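PDB 6IDN: ICChI, a glycosylated chitinase from Ipomoea carnea, which hydrolyses chitin as a glycoside hydrolase family 18 enzyme with a TIM barrel fold, and also has lysozyme activity. Local coordinates for residues A[33-37]-A[38-42]; A[165-168]-A[169-172]; A[234-238]-A[239-243]. All blocks are in the same frame, centred on the assembly; numbering follows the deposited sequence.

Interaction 1: residues A[33-37]-A[38-42]; sequences LTTFG and HSTTP
His38 follows Gly37 with both backbone torsions positive, the first of two left-handed residues that turn the chain sharply back. Its CG lies between the backbone N and the carbonyl carbon (chi1 60°), which folds the imidazole back onto the peptide before it: the Gly37 O sits over one ring face, 3.0 Å from His38 CG. The neighbouring ND1 is about as near that oxygen but makes no hydrogen bond to it; it bonds instead to Tyr86 O, while the Tyr86 ring stacks on the imidazole. Ser39, again left-handed in backbone, completes the corner.

At Thr40 the type I' beta turn from Gly37 closes. Thr40 N donates to Gly37 O at 3.0 Å, reaching it from above the carbonyl plane, whereas Thr40 OG1, 2.9 Å from the same Gly37 O, lies in the carbonyl plane and meets a lone pair of that oxygen. Two bonds from one residue therefore grip the oxygen, and OG1 is placed for its share by a chi1 of 64°. The methyl CG2 of Thr35 comes to 3.4 Å from Thr40 OG1. A water bridges the two arms, donating to Thr40 O and accepting from Gly37 N.

This turn carries the chain from the end of barrel strand 27-36 into short antiparallel strand 43-44, and the pairing begins with a classic beta bulge, Thr34 and Thr35 both facing Ile43.

Beyond Thr41, Pro42 brings its CA to 3.0 Å from Thr35 O in a CA-H...O contact. Its CB then lies 4.1 Å from Leu33 CD1, the two side chains side by side and pointing the same way, and 4.2 Å from Phe36 CB. Tyr99 of helix 90-103 touches both Leu33 and Pro42.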
loop_
_atom_site.group_PDB
_atom_site.type_symbol
_atom_site.label_atom_id
_atom_site.label_comp_id
_atom_site.label_asym_id
_atom_site.label_seq_id
_atom_site.Cartn_x
_atom_site.Cartn_y
_atom_site.Cartn_z
ATOM N N LEU A 33 -8.885 -4.388 3.325
ATOM C CA LEU A 33 -10.295 -4.091 3.589
ATOM C C LEU A 33 -11.029 -4.304 2.271
ATOM O O LEU A 33 -10.935 -3.484 1.354
ATOM C CB LEU A 33 -10.471 -2.669 4.117
ATOM C CG LEU A 33 -11.806 -2.358 4.799
ATOM C CD1 LEU A 33 -11.864 -3.018 6.180
ATOM C CD2 LEU A 33 -12.019 -0.862 4.929
ATOM N N THR A 34 -11.736 -5.435 2.154
ATOM C CA THR A 34 -12.258 -5.888 0.868
ATOM C C THR A 34 -13.707 -5.494 0.605
ATOM O O THR A 34 -14.132 -5.529 -0.558
ATOM C CB THR A 34 -12.129 -7.414 0.735
ATOM O OG1 THR A 34 -12.800 -8.079 1.820
ATOM C CG2 THR A 34 -10.673 -7.812 0.711
ATOM N N THR A 35 -14.477 -5.147 1.640
ATOM C CA THR A 35 -15.789 -4.527 1.480
ATOM C C THR A 35 -15.794 -3.212 2.244
ATOM O O THR A 35 -15.415 -3.182 3.418
ATOM C CB THR A 35 -16.923 -5.418 2.004
ATOM O OG1 THR A 35 -17.045 -6.590 1.188
ATOM C CG2 THR A 35 -18.264 -4.654 1.983
ATOM N N PHE A 36 -16.193 -2.131 1.571
ATOM C CA PHE A 36 -16.439 -0.847 2.225
ATOM C C PHE A 36 -17.226 0.037 1.270
ATOM O O PHE A 36 -17.304 -0.236 0.070
ATOM C CB PHE A 36 -15.139 -0.142 2.659
ATOM C CG PHE A 36 -14.193 0.166 1.523
ATOM C CD1 PHE A 36 -14.316 1.342 0.791
ATOM C CD2 PHE A 36 -13.166 -0.703 1.210
ATOM C CE1 PHE A 36 -13.458 1.617 -0.253
ATOM C CE2 PHE A 36 -12.285 -0.420 0.175
ATOM C CZ PHE A 36 -12.435 0.739 -0.559
ATOM N N GLY A 37 -17.821 1.089 1.826
ATOM C CA GLY A 37 -18.578 2.046 1.049
ATOM C C GLY A 37 -20.003 1.591 0.803
ATOM O O GLY A 37 -20.409 0.479 1.133
ATOM N N HIS A 38 -20.769 2.493 0.188
ATOM C CA HIS A 38 -22.163 2.258 -0.205
ATOM C C HIS A 38 -22.967 1.597 0.922
ATOM O O HIS A 38 -23.746 0.665 0.708
ATOM C CB HIS A 38 -22.260 1.483 -1.540
ATOM C CG HIS A 38 -21.622 0.118 -1.557
ATOM N ND1 HIS A 38 -20.261 -0.079 -1.683
ATOM C CD2 HIS A 38 -22.175 -1.118 -1.542
ATOM C CE1 HIS A 38 -20.002 -1.376 -1.706
ATOM N NE2 HIS A 38 -21.152 -2.030 -1.635
ATOM N N SER A 39 -22.756 2.100 2.145
ATOM C CA SER A 39 -23.538 1.773 3.337
ATOM C C SER A 39 -23.330 0.342 3.823
ATOM O O SER A 39 -24.137 -0.166 4.608
ATOM C CB SER A 39 -25.034 2.041 3.115
ATOM O OG SER A 39 -25.305 3.432 3.167
ATOM N N THR A 40 -22.252 -0.315 3.399
ATOM C CA THR A 40 -21.933 -1.638 3.906
ATOM C C THR A 40 -21.224 -1.550 5.249
ATOM O O THR A 40 -20.588 -0.551 5.586
ATOM C CB THR A 40 -21.024 -2.405 2.947
ATOM O OG1 THR A 40 -19.752 -1.731 2.850
ATOM C CG2 THR A 40 -21.667 -2.521 1.580
ATOM N N THR A 41 -21.341 -2.625 6.011
ATOM C CA THR A 41 -20.439 -2.854 7.126
ATOM C C THR A 41 -19.102 -3.331 6.571
ATOM O O THR A 41 -19.055 -4.387 5.932
ATOM C CB THR A 41 -21.011 -3.894 8.072
ATOM O OG1 THR A 41 -22.272 -3.438 8.572
ATOM C CG2 THR A 41 -20.062 -4.120 9.234
ATOM N N PRO A 42 -18.013 -2.584 6.754
ATOM C CA PRO A 42 -16.757 -2.972 6.104
ATOM C C PRO A 42 -16.262 -4.327 6.584
ATOM O O PRO A 42 -16.554 -4.770 7.700
ATOM C CB PRO A 42 -15.792 -1.841 6.480
ATOM C CG PRO A 42 -16.696 -0.662 6.724
ATOM C CD PRO A 42 -17.929 -1.256 7.378
HETATM O O HOH W 1 -18.819 1.385 4.551
#

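Interaction 2: residues A[165-168]-A[169-172]; sequences YYLR and EAIN. With NAG (2-acetamido-2-deoxy-beta-D-glucopyranose), chain C.
From Leu167 to Asn172 the backbone makes a short alpha-helical turn, Leu167 O accepting a nearly straight bond from Ile171 N (2.9 Å, 170° at the hydrogen) and Arg168 O a more bent one from Asn172 N (143°). The turn belongs to the connection between barrel strands 153-156 and 178-182 of the TIM barrel, and it ends at an N-glycosylated asparagine in an Asn-Thr-Ser sequon. Two waters bridge backbone groups at its start: one links Tyr165 O to Glu169 N, the other Tyr166 O to Ala170 N.

On the inner side, Leu167 CB meets Ile171 CD1 at 4.0 Å and Leu167 CD2 lies 4.3 Å from Ala170 CB. Phe124 and Ile126 of strand 121-126 also press on Leu167, so this face of the turn rests against the barrel.

The outer side carries the sugar. Arg168 starts with CG between the backbone N and carbonyl carbon (chi1 68°), then bends at chi3, which swings its guanidinium alongside the N-acetyl group of the first GlcNAc. That acetyl group lies at the guanidinium's edge, close to its plane, and its O7 accepts from both Arg168 NE (3.1 Å) and Arg168 NH2 (3.0 Å). This two-pronged grip would limit rotation of the glycan about its stem, the covalent link from Asn172 ND2 to GlcNAc C1 at 1.4 Å.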
loop_
_atom_site.group_PDB
_atom_site.type_symbol
_atom_site.label_atom_id
_atom_site.label_comp_id
_atom_site.label_asym_id
_atom_site.label_seq_id
_atom_site.Cartn_x
_atom_site.Cartn_y
_atom_site.Cartn_z
ATOM N N TYR A 165 -6.864 4.488 -14.152
ATOM C CA TYR A 165 -8.304 4.744 -14.104
ATOM C C TYR A 165 -8.791 4.908 -12.673
ATOM O O TYR A 165 -9.539 5.842 -12.361
ATOM C CB TYR A 165 -9.091 3.615 -14.781
ATOM C CG TYR A 165 -10.563 3.571 -14.358
ATOM C CD1 TYR A 165 -11.477 4.508 -14.832
ATOM C CD2 TYR A 165 -11.035 2.600 -13.481
ATOM C CE1 TYR A 165 -12.818 4.478 -14.440
ATOM C CE2 TYR A 165 -12.380 2.562 -13.089
ATOM C CZ TYR A 165 -13.264 3.504 -13.568
ATOM O OH TYR A 165 -14.601 3.460 -13.180
ATOM N N TYR A 166 -8.389 3.991 -11.787
ATOM C CA TYR A 166 -8.997 3.950 -10.464
ATOM C C TYR A 166 -8.503 5.072 -9.584
ATOM O O TYR A 166 -9.264 5.591 -8.759
ATOM C CB TYR A 166 -8.725 2.609 -9.786
ATOM C CG TYR A 166 -9.325 1.467 -10.552
ATOM C CD1 TYR A 166 -10.672 1.151 -10.434
ATOM C CD2 TYR A 166 -8.549 0.726 -11.422
ATOM C CE1 TYR A 166 -11.219 0.107 -11.174
ATOM C CE2 TYR A 166 -9.081 -0.307 -12.157
ATOM C CZ TYR A 166 -10.414 -0.617 -12.027
ATOM O OH TYR A 166 -10.921 -1.665 -12.771
ATOM N N LEU A 167 -7.232 5.452 -9.736
ATOM C CA LEU A 167 -6.579 6.317 -8.769
ATOM C C LEU A 167 -6.139 7.657 -9.323
ATOM O O LEU A 167 -5.543 8.444 -8.575
ATOM C CB LEU A 167 -5.367 5.602 -8.153
ATOM C CG LEU A 167 -5.755 4.442 -7.248
ATOM C CD1 LEU A 167 -4.540 3.591 -6.922
ATOM C CD2 LEU A 167 -6.394 5.001 -5.975
ATOM N N ARG A 168 -6.401 7.964 -10.597
ATOM C CA ARG A 168 -5.869 9.220 -11.123
ATOM C C ARG A 168 -6.430 10.414 -10.362
ATOM O O ARG A 168 -5.686 11.340 -10.037
ATOM C CB ARG A 168 -6.127 9.345 -12.627
ATOM C CG ARG A 168 -7.538 9.498 -13.023
ATOM C CD ARG A 168 -7.678 9.435 -14.539
ATOM N NE ARG A 168 -7.117 10.614 -15.190
ATOM C CZ ARG A 168 -7.178 10.843 -16.499
ATOM N NH1 ARG A 168 -7.759 9.961 -17.314
ATOM N NH2 ARG A 168 -6.643 11.949 -17.002
ATOM N N GLU A 169 -7.718 10.384 -10.006
ATOM C CA GLU A 169 -8.313 11.525 -9.310
ATOM C C GLU A 169 -7.768 11.645 -7.898
ATOM O O GLU A 169 -7.495 12.751 -7.419
ATOM C CB GLU A 169 -9.835 11.399 -9.264
ATOM C CG GLU A 169 -10.537 11.608 -10.595
ATOM C CD GLU A 169 -12.045 11.495 -10.469
ATOM O OE1 GLU A 169 -12.520 11.024 -9.414
ATOM O OE2 GLU A 169 -12.771 11.872 -11.417
ATOM N N ALA A 170 -7.628 10.521 -7.203
ATOM C CA ALA A 170 -7.082 10.572 -5.853
ATOM C C ALA A 170 -5.658 11.107 -5.881
ATOM O O ALA A 170 -5.299 12.013 -5.112
ATOM C CB ALA A 170 -7.143 9.175 -5.221
ATOM N N ILE A 171 -4.842 10.590 -6.799
ATOM C CA ILE A 171 -3.455 11.042 -6.867
ATOM C C ILE A 171 -3.377 12.515 -7.236
ATOM O O ILE A 171 -2.500 13.232 -6.752
ATOM C CB ILE A 171 -2.654 10.147 -7.839
ATOM C CG1 ILE A 171 -2.434 8.787 -7.166
ATOM C CG2 ILE A 171 -1.303 10.765 -8.184
ATOM C CD1 ILE A 171 -1.986 7.673 -8.131
ATOM N N ASN A 172 -4.307 13.003 -8.065
ATOM C CA ASN A 172 -4.297 14.396 -8.501
ATOM C C ASN A 172 -4.695 15.373 -7.399
ATOM O O ASN A 172 -4.646 16.589 -7.637
ATOM C CB ASN A 172 -5.248 14.546 -9.694
ATOM C CG ASN A 172 -4.843 15.638 -10.667
ATOM O OD1 ASN A 172 -3.852 16.360 -10.494
ATOM N ND2 ASN A 172 -5.619 15.748 -11.731
HETATM C C1 NAG C . -5.379 16.726 -12.749
HETATM C C2 NAG C . -5.456 16.112 -14.146
HETATM C C3 NAG C . -5.323 17.203 -15.215
HETATM C C4 NAG C . -6.323 18.323 -14.948
HETATM C C5 NAG C . -6.170 18.832 -13.519
HETATM C C6 NAG C . -7.197 19.872 -13.132
HETATM C C7 NAG C . -4.712 13.788 -14.444
HETATM C C8 NAG C . -3.531 12.874 -14.591
HETATM N N2 NAG C . -4.432 15.090 -14.307
HETATM O O3 NAG C . -5.563 16.655 -16.513
HETATM O O4 NAG C . -6.106 19.397 -15.857
HETATM O O5 NAG C . -6.358 17.734 -12.616
HETATM O O6 NAG C . -7.027 20.295 -11.785
HETATM O O7 NAG C . -5.865 13.371 -14.477
HETATM O O HOH W 2 -9.807 8.217 -10.785
HETATM O O HOH W 3 -9.316 8.216 -7.897
#

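Interaction 3: residues A[234-238]-A[239-243]; sequences DDLIS and EVLPT. With CA (calcium ion), chain E.
Glu239 packs back along Asp235, one turn earlier in helix 233-244, the helix of the beta-alpha-beta unit between barrel strands 213-219 and 250-256 of the TIM barrel. Its CB lies 3.2 Å from Asp235 O, the carbonyl that also takes the Glu239 N-H. CG sits anti to the carbonyl carbon (chi1 -59°), which keeps it near Asp235 O and also brings it to 3.7 Å from Ser238 OG. Beyond CG the chain is extended, and CD passes Asp235 CB. At the tip the two oxygens part company: OE1 bonds to Tyr191 OH, whereas OE2 comes within 3.3 Å of Asp235 OD1. The two carboxylates run side by side, pointing the same way, with planes 32° apart; two negative groups this close would repel, and the calcium ion held by Asp235 probably offsets part of that charge.

A neighbouring flank of the helix is apolar. Leu236 CD1 touches Val240 CB at 3.8 Å, and Leu236 CG meets Leu241 CG at 3.9 Å, beside Leu216 and Leu218 of strand 213-219. Between these residues the helix widens into a pi-type turn: Leu236 O accepts from Leu241 N almost in line, and from Val240 N, which stands above the carbonyl plane. A kink follows, where neither Pro242, which has no N-H, nor Thr243 N bonds back to the turn before; Pro242 CD lies 3.2 Å from Ile237 O.

Asp235 binds calcium through OD2, at 2.2 Å, while OD1 accepts from a water that is itself coordinated to the metal.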
loop_
_atom_site.group_PDB
_atom_site.type_symbol
_atom_site.label_atom_id
_atom_site.label_comp_id
_atom_site.label_asym_id
_atom_site.label_seq_id
_atom_site.Cartn_x
_atom_site.Cartn_y
_atom_site.Cartn_z
ATOM N N ASP A 234 19.979 -8.765 -9.486
ATOM C CA ASP A 234 21.183 -8.132 -10.023
ATOM C C ASP A 234 20.845 -7.170 -11.158
ATOM O O ASP A 234 21.470 -6.107 -11.290
ATOM C CB ASP A 234 22.174 -9.203 -10.469
ATOM C CG ASP A 234 22.848 -9.881 -9.290
ATOM O OD1 ASP A 234 23.042 -9.212 -8.251
ATOM O OD2 ASP A 234 23.186 -11.075 -9.397
ATOM N N ASP A 235 19.848 -7.515 -11.976
ATOM C CA ASP A 235 19.401 -6.606 -13.029
ATOM C C ASP A 235 18.760 -5.357 -12.449
ATOM O O ASP A 235 18.927 -4.257 -12.991
ATOM C CB ASP A 235 18.399 -7.305 -13.943
ATOM C CG ASP A 235 19.041 -8.307 -14.889
ATOM O OD1 ASP A 235 20.288 -8.474 -14.931
ATOM O OD2 ASP A 235 18.259 -8.951 -15.600
ATOM N N LEU A 236 17.954 -5.509 -11.397
ATOM C CA LEU A 236 17.380 -4.333 -10.753
ATOM C C LEU A 236 18.482 -3.398 -10.276
ATOM O O LEU A 236 18.437 -2.182 -10.502
ATOM C CB LEU A 236 16.490 -4.763 -9.582
ATOM C CG LEU A 236 15.809 -3.624 -8.834
ATOM C CD1 LEU A 236 14.736 -3.008 -9.728
ATOM C CD2 LEU A 236 15.199 -4.111 -7.530
ATOM N N ILE A 237 19.494 -3.966 -9.627
ATOM C CA ILE A 237 20.574 -3.167 -9.056
ATOM C C ILE A 237 21.377 -2.476 -10.146
ATOM O O ILE A 237 21.823 -1.332 -9.973
ATOM C CB ILE A 237 21.452 -4.064 -8.170
ATOM C CG1 ILE A 237 20.674 -4.485 -6.924
ATOM C CG2 ILE A 237 22.756 -3.360 -7.808
ATOM C CD1 ILE A 237 21.255 -5.722 -6.243
ATOM N N SER A 238 21.590 -3.148 -11.277
ATOM C CA SER A 238 22.488 -2.592 -12.278
ATOM C C SER A 238 21.774 -1.775 -13.345
ATOM O O SER A 238 22.387 -0.870 -13.916
ATOM C CB SER A 238 23.307 -3.700 -12.945
ATOM O OG SER A 238 22.464 -4.567 -13.676
ATOM N N GLU A 239 20.507 -2.067 -13.638
ATOM C CA GLU A 239 19.810 -1.423 -14.749
ATOM C C GLU A 239 18.765 -0.403 -14.335
ATOM O O GLU A 239 18.457 0.485 -15.131
ATOM C CB GLU A 239 19.099 -2.466 -15.620
ATOM C CG GLU A 239 20.028 -3.497 -16.215
ATOM C CD GLU A 239 19.308 -4.714 -16.746
ATOM O OE1 GLU A 239 18.110 -4.587 -17.090
ATOM O OE2 GLU A 239 19.951 -5.787 -16.849
ATOM N N VAL A 240 18.173 -0.527 -13.144
ATOM C CA VAL A 240 16.990 0.264 -12.823
ATOM C C VAL A 240 17.236 1.219 -11.661
ATOM O O VAL A 240 17.038 2.434 -11.796
ATOM C CB VAL A 240 15.800 -0.658 -12.516
ATOM C CG1 VAL A 240 14.601 0.164 -12.027
ATOM C CG2 VAL A 240 15.446 -1.458 -13.750
ATOM N N LEU A 241 17.645 0.683 -10.510
ATOM C CA LEU A 241 17.826 1.524 -9.324
ATOM C C LEU A 241 18.690 2.756 -9.568
ATOM O O LEU A 241 18.268 3.856 -9.179
ATOM C CB LEU A 241 18.378 0.679 -8.166
ATOM C CG LEU A 241 17.338 -0.274 -7.556
ATOM C CD1 LEU A 241 17.944 -1.106 -6.451
ATOM C CD2 LEU A 241 16.143 0.493 -7.031
ATOM N N PRO A 242 19.866 2.671 -10.198
ATOM C CA PRO A 242 20.676 3.895 -10.361
ATOM C C PRO A 242 20.002 4.951 -11.223
ATOM O O PRO A 242 20.277 6.144 -11.054
ATOM C CB PRO A 242 21.968 3.382 -11.004
ATOM C CG PRO A 242 21.982 1.903 -10.778
ATOM C CD PRO A 242 20.548 1.483 -10.750
ATOM N N THR A 243 19.118 4.551 -12.137
ATOM C CA THR A 243 18.404 5.516 -12.967
ATOM C C THR A 243 17.269 6.189 -12.194
ATOM O O THR A 243 17.166 7.423 -12.180
ATOM C CB THR A 243 17.870 4.830 -14.233
ATOM O OG1 THR A 243 18.971 4.331 -15.024
ATOM C CG2 THR A 243 17.055 5.827 -15.072
HETATM CA CA CA E . 18.924 -9.755 -17.568
HETATM O O HOH W 4 20.902 -10.217 -16.651
#

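Overall arrangement
Interactions 1, 2 and 3 follow one another along a single TIM barrel chain, each a local contact in a different part of the fold. Interaction 1 lies at the end of barrel strand 27-36, interaction 2 in the link between strands 153-156 and 178-182, and interaction 3 in the helix between strands 213-219 and 250-256. The centres of interactions 1 and 2 are about 20 Å apart, those of interactions 2 and 3 about 28 Å. Interactions 1 and 3, about 40 Å apart between centres, lie on opposite sides of the chain's centre. None touches another; they are related through the barrel whose parallel strands they flank or follow. Interactions 2 and 3 place a glycan and a calcium ion at separate outer positions.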